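Local coordinates for protein 6-phospho-alpha-glucosidase (Merdibacter massiliensis, PDB 6VC6) that probably hydrolyses 6-phospho-alpha-glucosides as a family 4 glycosyl hydrolase that binds NAD and a manganese ion, at residues Gly88-Pro91 with Met92-Glu95; Pro279-Arg283 with Ala284-Ile288; Asp427-Ile430 with Glu431-Lys434. All coordinates share one frame; numbering follows the deposited sequence.

Interaction 1 (Gly88-Pro91 with Met92-Glu95). With G6P (6-O-phosphono-alpha-D-glucopyranose), chain F.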
ATOM      1  N   GLY A  88      -7.942   5.428 -11.716  1.00 37.90           N
ATOM      2  CA  GLY A  88      -8.187   6.843 -11.883  1.00 37.26           C
ATOM      3  C   GLY A  88      -6.940   7.696 -11.952  1.00 42.96           C
ATOM      4  O   GLY A  88      -7.025   8.857 -12.373  1.00 44.09           O
ATOM      5  N   GLY A  89      -5.790   7.165 -11.548  1.00 35.95           N
ATOM      6  CA  GLY A  89      -4.541   7.896 -11.636  1.00 37.91           C
ATOM      7  C   GLY A  89      -4.463   9.047 -10.648  1.00 41.24           C
ATOM      8  O   GLY A  89      -5.362   9.301  -9.846  1.00 40.96           O
ATOM      9  N   LEU A  90      -3.335   9.751 -10.716  1.00 38.81           N
ATOM     10  CA  LEU A  90      -3.135  10.912  -9.857  1.00 38.36           C
ATOM     11  C   LEU A  90      -4.145  12.038 -10.083  1.00 37.15           C
ATOM     12  O   LEU A  90      -4.446  12.746  -9.106  1.00 37.14           O
ATOM     13  CB  LEU A  90      -1.699  11.432 -10.028  1.00 46.01           C
ATOM     14  CG  LEU A  90      -0.610  10.520  -9.459  1.00 40.49           C
ATOM     15  CD1 LEU A  90       0.774  11.018  -9.844  1.00 41.78           C
ATOM     16  CD2 LEU A  90      -0.743  10.406  -7.947  1.00 40.58           C
ATOM     17  N   PRO A  91      -4.672  12.281 -11.294  1.00 40.56           N
ATOM     18  CA  PRO A  91      -5.744  13.286 -11.412  1.00 42.22           C
ATOM     19  C   PRO A  91      -6.939  13.021 -10.511  1.00 38.04           C
ATOM     20  O   PRO A  91      -7.543  13.972 -10.001  1.00 40.56           O
ATOM     21  CB  PRO A  91      -6.123  13.209 -12.896  1.00 38.30           C
ATOM     22  CG  PRO A  91      -4.864  12.826 -13.566  1.00 37.96           C
ATOM     23  CD  PRO A  91      -4.158  11.888 -12.620  1.00 41.00           C
HETATM   24  N   MSE A  92      -7.299  11.759 -10.296  1.00 40.64           N
HETATM   25  CA  MSE A  92      -8.437  11.439  -9.441  1.00 38.92           C
HETATM   26  C   MSE A  92      -8.045  11.472  -7.965  1.00 38.76           C
HETATM   27  O   MSE A  92      -8.882  11.738  -7.103  1.00 36.02           O
HETATM   28  CB  MSE A  92      -9.023  10.073  -9.807  1.00 36.96           C
HETATM   29  CG  MSE A  92      -9.842  10.079 -11.091  1.00 38.64           C
HETATM   30 SE   MSE A  92     -11.190  11.498 -11.154  1.00 55.52          SE
HETATM   31  CE  MSE A  92     -12.172  11.068  -9.524  1.00 41.31           C
ATOM     32  N   ARG A  93      -6.770  11.198  -7.676  1.00 35.69           N
ATOM     33  CA  ARG A  93      -6.268  11.409  -6.321  1.00 42.04           C
ATOM     34  C   ARG A  93      -6.348  12.881  -5.942  1.00 35.98           C
ATOM     35  O   ARG A  93      -6.627  13.223  -4.786  1.00 35.85           O
ATOM     36  CB  ARG A  93      -4.831  10.900  -6.199  1.00 35.23           C
ATOM     37  CG  ARG A  93      -4.221  11.097  -4.816  1.00 34.89           C
ATOM     38  CD  ARG A  93      -2.756  10.683  -4.776  1.00 37.52           C
ATOM     39  NE  ARG A  93      -2.194  10.796  -3.432  1.00 35.44           N
ATOM     40  CZ  ARG A  93      -0.952  10.450  -3.108  1.00 39.18           C
ATOM     41  NH1 ARG A  93      -0.134   9.965  -4.032  1.00 36.16           N
ATOM     42  NH2 ARG A  93      -0.527  10.588  -1.859  1.00 35.07           N
ATOM     43  N   ARG A  94      -6.107  13.767  -6.911  1.00 38.81           N
ATOM     44  CA  ARG A  94      -6.261  15.198  -6.680  1.00 40.92           C
ATOM     45  C   ARG A  94      -7.699  15.538  -6.302  1.00 38.18           C
ATOM     46  O   ARG A  94      -7.943  16.304  -5.363  1.00 39.07           O
ATOM     47  CB  ARG A  94      -5.830  15.968  -7.929  1.00 44.73           C
ATOM     48  CG  ARG A  94      -5.565  17.445  -7.711  1.00 44.95           C
ATOM     49  CD  ARG A  94      -5.068  18.090  -8.995  1.00 48.99           C
ATOM     50  NE  ARG A  94      -4.603  19.456  -8.781  1.00 54.29           N
ATOM     51  CZ  ARG A  94      -5.387  20.528  -8.836  1.00 57.82           C
ATOM     52  NH1 ARG A  94      -6.680  20.393  -9.100  1.00 56.77           N
ATOM     53  NH2 ARG A  94      -4.879  21.735  -8.629  1.00 61.33           N
ATOM     54  N   GLU A  95      -8.666  14.969  -7.028  1.00 35.71           N
ATOM     55  CA  GLU A  95     -10.071  15.219  -6.720  1.00 38.08           C
ATOM     56  C   GLU A  95     -10.448  14.650  -5.358  1.00 41.76           C
ATOM     57  O   GLU A  95     -11.247  15.250  -4.630  1.00 42.40           O
ATOM     58  CB  GLU A  95     -10.961  14.626  -7.813  1.00 40.21           C
ATOM     59  CG  GLU A  95     -10.741  15.224  -9.194  1.00 39.35           C
ATOM     60  CD  GLU A  95     -11.387  16.586  -9.351  1.00 49.24           C
ATOM     61  OE1 GLU A  95     -12.307  16.903  -8.567  1.00 48.17           O
ATOM     62  OE2 GLU A  95     -10.979  17.339 -10.260  1.00 58.03           O
TER
HETATM   63  C1  G6P F 502       2.963   5.197   2.469  1.00 41.07           C
HETATM   64  C2  G6P F 502       2.023   3.998   2.273  1.00 40.99           C
HETATM   65  C3  G6P F 502       1.464   3.860   0.869  1.00 37.01           C
HETATM   66  C4  G6P F 502       1.090   5.230   0.353  1.00 44.51           C
HETATM   67  C5  G6P F 502       2.379   6.007   0.162  1.00 39.51           C
HETATM   68  C6  G6P F 502       2.053   7.437  -0.248  1.00 40.70           C
HETATM   69  O1  G6P F 502       4.228   4.735   2.962  1.00 46.74           O
HETATM   70  O2  G6P F 502       2.717   2.792   2.620  1.00 42.25           O
HETATM   71  O3  G6P F 502       0.317   3.005   0.864  1.00 41.11           O
HETATM   72  O4  G6P F 502       0.410   5.098  -0.899  1.00 36.86           O
HETATM   73  O5  G6P F 502       3.175   6.082   1.351  1.00 43.75           O
HETATM   74  O6  G6P F 502       3.157   7.968  -0.972  1.00 48.85           O
HETATM   75  P   G6P F 502       3.006   9.338  -1.800  1.00 39.36           P
HETATM   76  O1P G6P F 502       2.419   8.876  -3.112  1.00 38.52           O
HETATM   77  O2P G6P F 502       2.078  10.188  -0.964  1.00 37.92           O
HETATM   78  O3P G6P F 502       4.416   9.872  -1.877  1.00 38.09           O
HETATM   79  O   HOH W   1      -7.851  16.309 -11.146  1.00 40.72           O
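R93, in the G6P pocket, and L90, in the NAD pocket, lie side by side on helix 89-102 of the Rossmann-type, NAD-binding part of this family 4 glycosyl hydrolase. Their side chains point the same way, and CD2 of L90 packs on CD of R93 at 3.8 Å, also reaching the edge of the guanidinium near its plane. L90 touches the NAD as well, which puts the cofactor and the sugar phosphate on neighbouring side chains of one helix. R93 is stretched to full length, with CG anti to the backbone N (chi1 179°) and no bend before NE, and this carries the guanidinium out to the ligand. There it forms a two-pronged grip: NH1 donates to O1P of G6P at 2.9 Å and NH2 to O2P at 2.8 Å. Both bonds are nearly straight (167°), and the phosphorus lies in the guanidinium plane. E97 pairs with NE, so the group is held at two edges and its rotation is largely fixed. In the backbone, R93 N bonds to G89 O at 3.2 Å and R94 N to L90 O at 2.9 Å. G88 has positive phi, and a beta carbon there would run into the bent selenomethionine side chain of M92, whose CG already lies 3.3 Å from G88 O. On the outer side of the turn, P91 O accepts a hydrogen bond from a water at 2.6 Å, and the same water makes a weak bond to OE2 of E95.

Interaction 2 (Pro279-Arg283 with Ala284-Ile288). With G6P (6-O-phosphono-alpha-D-glucopyranose), chain F.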
ATOM      1  N   PRO A 279      -5.716  23.167   1.284  1.00 40.69           N
ATOM      2  CA  PRO A 279      -6.803  22.619   0.456  1.00 41.59           C
ATOM      3  C   PRO A 279      -6.610  22.831  -1.036  1.00 46.66           C
ATOM      4  O   PRO A 279      -7.246  22.125  -1.827  1.00 46.02           O
ATOM      5  CB  PRO A 279      -8.048  23.366   0.963  1.00 40.90           C
ATOM      6  CG  PRO A 279      -7.625  24.043   2.245  1.00 42.64           C
ATOM      7  CD  PRO A 279      -6.164  24.306   2.099  1.00 41.58           C
ATOM      8  N   ASP A 280      -5.759  23.771  -1.448  1.00 42.13           N
ATOM      9  CA  ASP A 280      -5.600  24.099  -2.860  1.00 48.39           C
ATOM     10  C   ASP A 280      -4.319  23.547  -3.473  1.00 40.21           C
ATOM     11  O   ASP A 280      -4.206  23.516  -4.703  1.00 42.61           O
ATOM     12  CB  ASP A 280      -5.652  25.619  -3.056  1.00 44.27           C
ATOM     13  CG  ASP A 280      -7.054  26.177  -2.892  1.00 46.77           C
ATOM     14  OD1 ASP A 280      -7.972  25.694  -3.588  1.00 55.83           O
ATOM     15  OD2 ASP A 280      -7.241  27.095  -2.066  1.00 47.13           O
ATOM     16  N   TYR A 281      -3.356  23.119  -2.659  1.00 40.33           N
ATOM     17  CA  TYR A 281      -2.148  22.444  -3.136  1.00 41.52           C
ATOM     18  C   TYR A 281      -1.938  21.225  -2.244  1.00 43.00           C
ATOM     19  O   TYR A 281      -1.440  21.347  -1.121  1.00 43.39           O
ATOM     20  CB  TYR A 281      -0.936  23.370  -3.115  1.00 43.59           C
ATOM     21  CG  TYR A 281       0.277  22.787  -3.806  1.00 42.76           C
ATOM     22  CD1 TYR A 281       0.380  22.794  -5.192  1.00 41.49           C
ATOM     23  CD2 TYR A 281       1.315  22.225  -3.075  1.00 40.90           C
ATOM     24  CE1 TYR A 281       1.486  22.263  -5.829  1.00 42.88           C
ATOM     25  CE2 TYR A 281       2.424  21.690  -3.703  1.00 41.58           C
ATOM     26  CZ  TYR A 281       2.504  21.710  -5.080  1.00 43.86           C
ATOM     27  OH  TYR A 281       3.605  21.178  -5.710  1.00 46.17           O
ATOM     28  N   THR A 282      -2.315  20.053  -2.745  1.00 43.81           N
ATOM     29  CA  THR A 282      -2.373  18.845  -1.940  1.00 43.38           C
ATOM     30  C   THR A 282      -1.194  17.925  -2.251  1.00 42.65           C
ATOM     31  O   THR A 282      -0.323  18.231  -3.070  1.00 41.89           O
ATOM     32  CB  THR A 282      -3.702  18.125  -2.167  1.00 39.23           C
ATOM     33  OG1 THR A 282      -3.793  17.707  -3.535  1.00 38.05           O
ATOM     34  CG2 THR A 282      -4.866  19.050  -1.848  1.00 40.14           C
ATOM     35  N   ARG A 283      -1.176  16.771  -1.576  1.00 45.18           N
ATOM     36  CA  ARG A 283      -0.082  15.819  -1.745  1.00 40.49           C
ATOM     37  C   ARG A 283      -0.034  15.275  -3.168  1.00 40.00           C
ATOM     38  O   ARG A 283       1.051  15.020  -3.706  1.00 39.47           O
ATOM     39  CB  ARG A 283      -0.225  14.680  -0.734  1.00 46.36           C
ATOM     40  CG  ARG A 283       0.791  13.558  -0.891  1.00 40.63           C
ATOM     41  CD  ARG A 283       2.220  14.065  -0.773  1.00 43.28           C
ATOM     42  NE  ARG A 283       3.191  13.006  -1.036  1.00 43.83           N
ATOM     43  CZ  ARG A 283       4.494  13.209  -1.199  1.00 47.05           C
ATOM     44  NH1 ARG A 283       4.991  14.435  -1.128  1.00 44.16           N
ATOM     45  NH2 ARG A 283       5.302  12.183  -1.436  1.00 35.82           N
ATOM     46  N   ALA A 284      -1.199  15.091  -3.794  1.00 39.91           N
ATOM     47  CA  ALA A 284      -1.224  14.659  -5.188  1.00 39.93           C
ATOM     48  C   ALA A 284      -0.526  15.671  -6.086  1.00 43.54           C
ATOM     49  O   ALA A 284       0.150  15.295  -7.051  1.00 41.08           O
ATOM     50  CB  ALA A 284      -2.664  14.437  -5.649  1.00 40.49           C
ATOM     51  N   ASP A 285      -0.670  16.963  -5.777  1.00 41.18           N
ATOM     52  CA  ASP A 285       0.060  17.985  -6.518  1.00 43.37           C
ATOM     53  C   ASP A 285       1.554  17.921  -6.216  1.00 42.49           C
ATOM     54  O   ASP A 285       2.382  18.168  -7.101  1.00 40.01           O
ATOM     55  CB  ASP A 285      -0.496  19.370  -6.190  1.00 39.85           C
ATOM     56  CG  ASP A 285      -1.957  19.515  -6.568  1.00 45.23           C
ATOM     57  OD1 ASP A 285      -2.296  19.268  -7.745  1.00 41.69           O
ATOM     58  OD2 ASP A 285      -2.767  19.875  -5.687  1.00 42.00           O
ATOM     59  N   GLU A 286       1.915  17.594  -4.971  1.00 40.16           N
ATOM     60  CA  GLU A 286       3.324  17.427  -4.626  1.00 42.37           C
ATOM     61  C   GLU A 286       3.946  16.279  -5.408  1.00 42.49           C
ATOM     62  O   GLU A 286       5.087  16.382  -5.877  1.00 42.85           O
ATOM     63  CB  GLU A 286       3.481  17.181  -3.126  1.00 48.54           C
ATOM     64  CG  GLU A 286       2.866  18.234  -2.228  1.00 49.38           C
ATOM     65  CD  GLU A 286       2.890  17.819  -0.769  1.00 53.43           C
ATOM     66  OE1 GLU A 286       1.978  18.224  -0.018  1.00 52.74           O
ATOM     67  OE2 GLU A 286       3.819  17.082  -0.376  1.00 46.38           O
ATOM     68  N   VAL A 287       3.213  15.173  -5.551  1.00 43.50           N
ATOM     69  CA  VAL A 287       3.715  14.040  -6.318  1.00 43.30           C
ATOM     70  C   VAL A 287       3.814  14.397  -7.792  1.00 41.07           C
ATOM     71  O   VAL A 287       4.800  14.059  -8.461  1.00 40.24           O
ATOM     72  CB  VAL A 287       2.827  12.804  -6.096  1.00 40.86           C
ATOM     73  CG1 VAL A 287       3.251  11.672  -7.021  1.00 37.98           C
ATOM     74  CG2 VAL A 287       2.883  12.364  -4.642  1.00 41.73           C
ATOM     75  N   ILE A 288       2.799  15.079  -8.327  1.00 40.46           N
ATOM     76  CA  ILE A 288       2.867  15.491  -9.722  1.00 44.10           C
ATOM     77  C   ILE A 288       4.059  16.411  -9.944  1.00 42.97           C
ATOM     78  O   ILE A 288       4.808  16.245 -10.909  1.00 43.40           O
ATOM     79  CB  ILE A 288       1.545  16.139 -10.166  1.00 46.29           C
ATOM     80  CG1 ILE A 288       0.440  15.082 -10.224  1.00 47.35           C
ATOM     81  CG2 ILE A 288       1.703  16.774 -11.541  1.00 46.19           C
ATOM     82  CD1 ILE A 288      -0.938  15.645 -10.510  1.00 41.55           C
TER
HETATM   83  C1  G6P F 502       2.963   5.197   2.469  1.00 41.07           C
HETATM   84  C2  G6P F 502       2.023   3.998   2.273  1.00 40.99           C
HETATM   85  C3  G6P F 502       1.464   3.860   0.869  1.00 37.01           C
HETATM   86  C4  G6P F 502       1.090   5.230   0.353  1.00 44.51           C
HETATM   87  C5  G6P F 502       2.379   6.007   0.162  1.00 39.51           C
HETATM   88  C6  G6P F 502       2.053   7.437  -0.248  1.00 40.70           C
HETATM   89  O1  G6P F 502       4.228   4.735   2.962  1.00 46.74           O
HETATM   90  O2  G6P F 502       2.717   2.792   2.620  1.00 42.25           O
HETATM   91  O3  G6P F 502       0.317   3.005   0.864  1.00 41.11           O
HETATM   92  O4  G6P F 502       0.410   5.098  -0.899  1.00 36.86           O
HETATM   93  O5  G6P F 502       3.175   6.082   1.351  1.00 43.75           O
HETATM   94  O6  G6P F 502       3.157   7.968  -0.972  1.00 48.85           O
HETATM   95  P   G6P F 502       3.006   9.338  -1.800  1.00 39.36           P
HETATM   96  O1P G6P F 502       2.419   8.876  -3.112  1.00 38.52           O
HETATM   97  O2P G6P F 502       2.078  10.188  -0.964  1.00 37.92           O
HETATM   98  O3P G6P F 502       4.416   9.872  -1.877  1.00 38.09           O
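R283 and E286 form the ionic part of this turn: NH1 of R283 donates to OE2 of E286 at 3.0 Å. The two groups stand almost upright to each other, their planes 78° apart; OE2 lies close to the guanidinium plane, whereas NH1 meets the carboxylate on its anti side and well out of its plane. D238 also pairs with NH1, and S240 with OE2, so both ends of the bridge have a second partner. NE and NH2 of R283 turn to G6P. NE of R283 donates to O2P of G6P at 3.0 Å, and NH2 to O3P at a notably short 2.5 Å, both bonds nearly straight. The arginine leaves the backbone with CG anti to N but then bends at chi2 (58°), which turns the guanidinium across the first turn, toward E286 and the phosphate. Backbone and capping bonds form a second set. T282 is the N-cap of helix 283-289, and its N donates to OD2 of D285 at 3.0 Å in a straight bond (171°) that uses the anti lone pair: the reciprocal half of a capping box. Helix 89-102 backs this cap, with OG1 of T282 and N of A284 bonded to E97, D285 OD1 paired with R94, and OD2 taking H98 as well. E286 N bonds to T282 O, and V287 N to R283 O at 2.8 Å. Carbon contacts form a third set. CG2 of V287 sits over one face of the R283 guanidinium, off toward its rim and 3.7 Å from NE. CB of D285 makes a CH-pi contact with the Y281 ring, 3.9 Å from the ring centroid, and the Y281 hydroxyl bonds to D289.

Interaction 3 (Asp427-Ile430 with Glu431-Lys434); sequences DAMI and EVNK
The N433 carboxamide meets M429 edge-on: ND2 donates to O of M429 at 2.9 Å, the acceptor lying within the amide plane and the bond fairly straight (161°). At the other end of the amide, OD1 accepts from R121, and the methyl CE of selenomethionine M92 lies to one side of the plane near that oxygen. With both polar ends bonded in this buried place, the amide can hardly flip. Its CG stands anti to the carbonyl carbon and beside the backbone N (chi1 -74°), which folds the amide back over the preceding turn. The backbone N of N433 also donates to M429 O, at 3.0 Å, so a single carbonyl takes two N-H groups from one residue. With an alanine in place of N433, M429 O would probably keep the backbone donor alone of this pair, and R121 would lose its OD1 partner. V432 puts CG2 between its backbone N and carbonyl carbon, and this methyl leans on the preceding turn, 3.2 Å from A428 O and 4.2 Å from CE of selenomethionine M429. A428, M429 and V432 all touch I99, which sets this face against helix 89-102. The outer side is wetter. D427 O receives only a weak bond from E431 N, at 3.5 Å, and is met by a water at 2.7 Å that also donates to OE2 of E431. The other oxygen of that carboxylate, OE1, forms a salt bridge with NZ of K434. A second water donates to I430 O at 2.8 Å and weakly to N433 O. N433 is the first residue to leave helical angles, and these bonds are those of a helix C-terminus, here the end of helix 419-432, where side-chain amide and water take up carbonyls of the last turn.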
ATOM      1  N   ASP A 427     -22.271  12.825  -2.180  1.00 36.05           N
ATOM      2  CA  ASP A 427     -22.895  13.336  -3.397  1.00 39.10           C
ATOM      3  C   ASP A 427     -21.869  14.001  -4.304  1.00 36.83           C
ATOM      4  O   ASP A 427     -21.938  13.870  -5.533  1.00 39.72           O
ATOM      5  CB  ASP A 427     -24.014  14.315  -3.042  1.00 39.66           C
ATOM      6  CG  ASP A 427     -25.238  13.620  -2.480  1.00 44.36           C
ATOM      7  OD1 ASP A 427     -25.277  12.372  -2.499  1.00 40.27           O
ATOM      8  OD2 ASP A 427     -26.163  14.322  -2.020  1.00 43.86           O
ATOM      9  N   ALA A 428     -20.905  14.714  -3.717  1.00 36.82           N
ATOM     10  CA  ALA A 428     -19.858  15.338  -4.520  1.00 37.43           C
ATOM     11  C   ALA A 428     -18.948  14.299  -5.161  1.00 39.39           C
ATOM     12  O   ALA A 428     -18.463  14.509  -6.278  1.00 39.26           O
ATOM     13  CB  ALA A 428     -19.041  16.302  -3.661  1.00 37.30           C
HETATM   14  N   MSE A 429     -18.711  13.180  -4.484  1.00 35.74           N
HETATM   15  CA  MSE A 429     -17.843  12.128  -5.004  1.00 40.98           C
HETATM   16  C   MSE A 429     -18.507  11.382  -6.157  1.00 38.19           C
HETATM   17  O   MSE A 429     -17.851  11.018  -7.133  1.00 38.40           O
HETATM   18  CB  MSE A 429     -17.471  11.143  -3.894  1.00 42.12           C
HETATM   19  CG  MSE A 429     -16.766  11.768  -2.702  1.00 62.24           C
HETATM   20 SE   MSE A 429     -14.831  11.825  -2.862  1.00 88.40          SE
HETATM   21  CE  MSE A 429     -14.663  13.477  -3.863  1.00 38.45           C
ATOM     22  N   ILE A 430     -19.817  11.156  -6.028  1.00 38.75           N
ATOM     23  CA  ILE A 430     -20.561  10.431  -7.057  1.00 36.70           C
ATOM     24  C   ILE A 430     -20.472  11.156  -8.394  1.00 40.50           C
ATOM     25  O   ILE A 430     -20.371  10.526  -9.455  1.00 42.46           O
ATOM     26  CB  ILE A 430     -22.024  10.234  -6.612  1.00 38.88           C
ATOM     27  CG1 ILE A 430     -22.109   9.199  -5.489  1.00 37.53           C
ATOM     28  CG2 ILE A 430     -22.902   9.814  -7.786  1.00 37.50           C
ATOM     29  CD1 ILE A 430     -23.496   9.049  -4.904  1.00 38.86           C
ATOM     30  N   GLU A 431     -20.484  12.490  -8.364  1.00 40.65           N
ATOM     31  CA  GLU A 431     -20.492  13.264  -9.601  1.00 48.01           C
ATOM     32  C   GLU A 431     -19.154  13.165 -10.328  1.00 45.68           C
ATOM     33  O   GLU A 431     -19.112  12.893 -11.533  1.00 47.18           O
ATOM     34  CB  GLU A 431     -20.838  14.723  -9.299  1.00 51.81           C
ATOM     35  CG  GLU A 431     -21.573  15.443 -10.422  1.00 60.70           C
ATOM     36  CD  GLU A 431     -22.991  14.939 -10.618  1.00 69.78           C
ATOM     37  OE1 GLU A 431     -23.560  15.182 -11.704  1.00 76.93           O
ATOM     38  OE2 GLU A 431     -23.536  14.295  -9.697  1.00 67.14           O
ATOM     39  N   VAL A 432     -18.048  13.383  -9.613  1.00 38.76           N
ATOM     40  CA  VAL A 432     -16.739  13.375 -10.259  1.00 38.61           C
ATOM     41  C   VAL A 432     -16.277  11.963 -10.599  1.00 44.04           C
ATOM     42  O   VAL A 432     -15.455  11.790 -11.505  1.00 40.84           O
ATOM     43  CB  VAL A 432     -15.693  14.082  -9.377  1.00 43.56           C
ATOM     44  CG1 VAL A 432     -15.848  15.593  -9.479  1.00 43.09           C
ATOM     45  CG2 VAL A 432     -15.812  13.620  -7.934  1.00 41.98           C
ATOM     46  N   ASN A 433     -16.779  10.948  -9.895  1.00 43.81           N
ATOM     47  CA  ASN A 433     -16.438   9.555 -10.157  1.00 44.16           C
ATOM     48  C   ASN A 433     -17.475   8.865 -11.038  1.00 45.11           C
ATOM     49  O   ASN A 433     -17.746   7.673 -10.853  1.00 48.02           O
ATOM     50  CB  ASN A 433     -16.279   8.789  -8.843  1.00 39.50           C
ATOM     51  CG  ASN A 433     -14.993   9.127  -8.120  1.00 42.73           C
ATOM     52  OD1 ASN A 433     -13.947   8.537  -8.385  1.00 38.89           O
ATOM     53  ND2 ASN A 433     -15.067  10.073  -7.191  1.00 34.28           N
ATOM     54  N   LYS A 434     -18.045   9.591 -12.003  1.00 45.89           N
ATOM     55  CA  LYS A 434     -19.242   9.117 -12.697  1.00 50.01           C
ATOM     56  C   LYS A 434     -19.005   7.785 -13.399  1.00 54.07           C
ATOM     57  O   LYS A 434     -19.798   6.848 -13.258  1.00 66.80           O
ATOM     58  CB  LYS A 434     -19.718  10.168 -13.698  1.00 52.60           C
ATOM     59  CG  LYS A 434     -21.175  10.009 -14.095  1.00 67.15           C
ATOM     60  CD  LYS A 434     -22.062  10.929 -13.280  1.00 71.36           C
ATOM     61  CE  LYS A 434     -22.259  12.246 -14.003  1.00 73.29           C
ATOM     62  NZ  LYS A 434     -22.527  13.356 -13.063  1.00 71.41           N
TER
HETATM   63  O   HOH W   2     -24.227  13.404  -6.953  1.00 38.19           O
HETATM   64  O   HOH W   3     -20.445   7.736  -9.680  1.00 41.58           O

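Interactions 1 and 2 meet at G6P, which receives two nitrogens of R93 and two of R283; E109, N147 and R291 also bond to it. Their centres are 10 Å apart, and the helices touch directly: R94 NE pairs with D285 OD1 at 2.5 Å, and CB of A284 packs 3.8 Å from CG of R93. The side chains of R93 and R283 lie about 10 and 12 Å from the manganese ion. Interaction 3 belongs to a second layer, 13 Å from interaction 1 between centres. It packs behind helix 89-102, with E95 OE1 3.9 Å from V432 CG1, and comes no closer than about 11 Å to interaction 2 between nearest atoms.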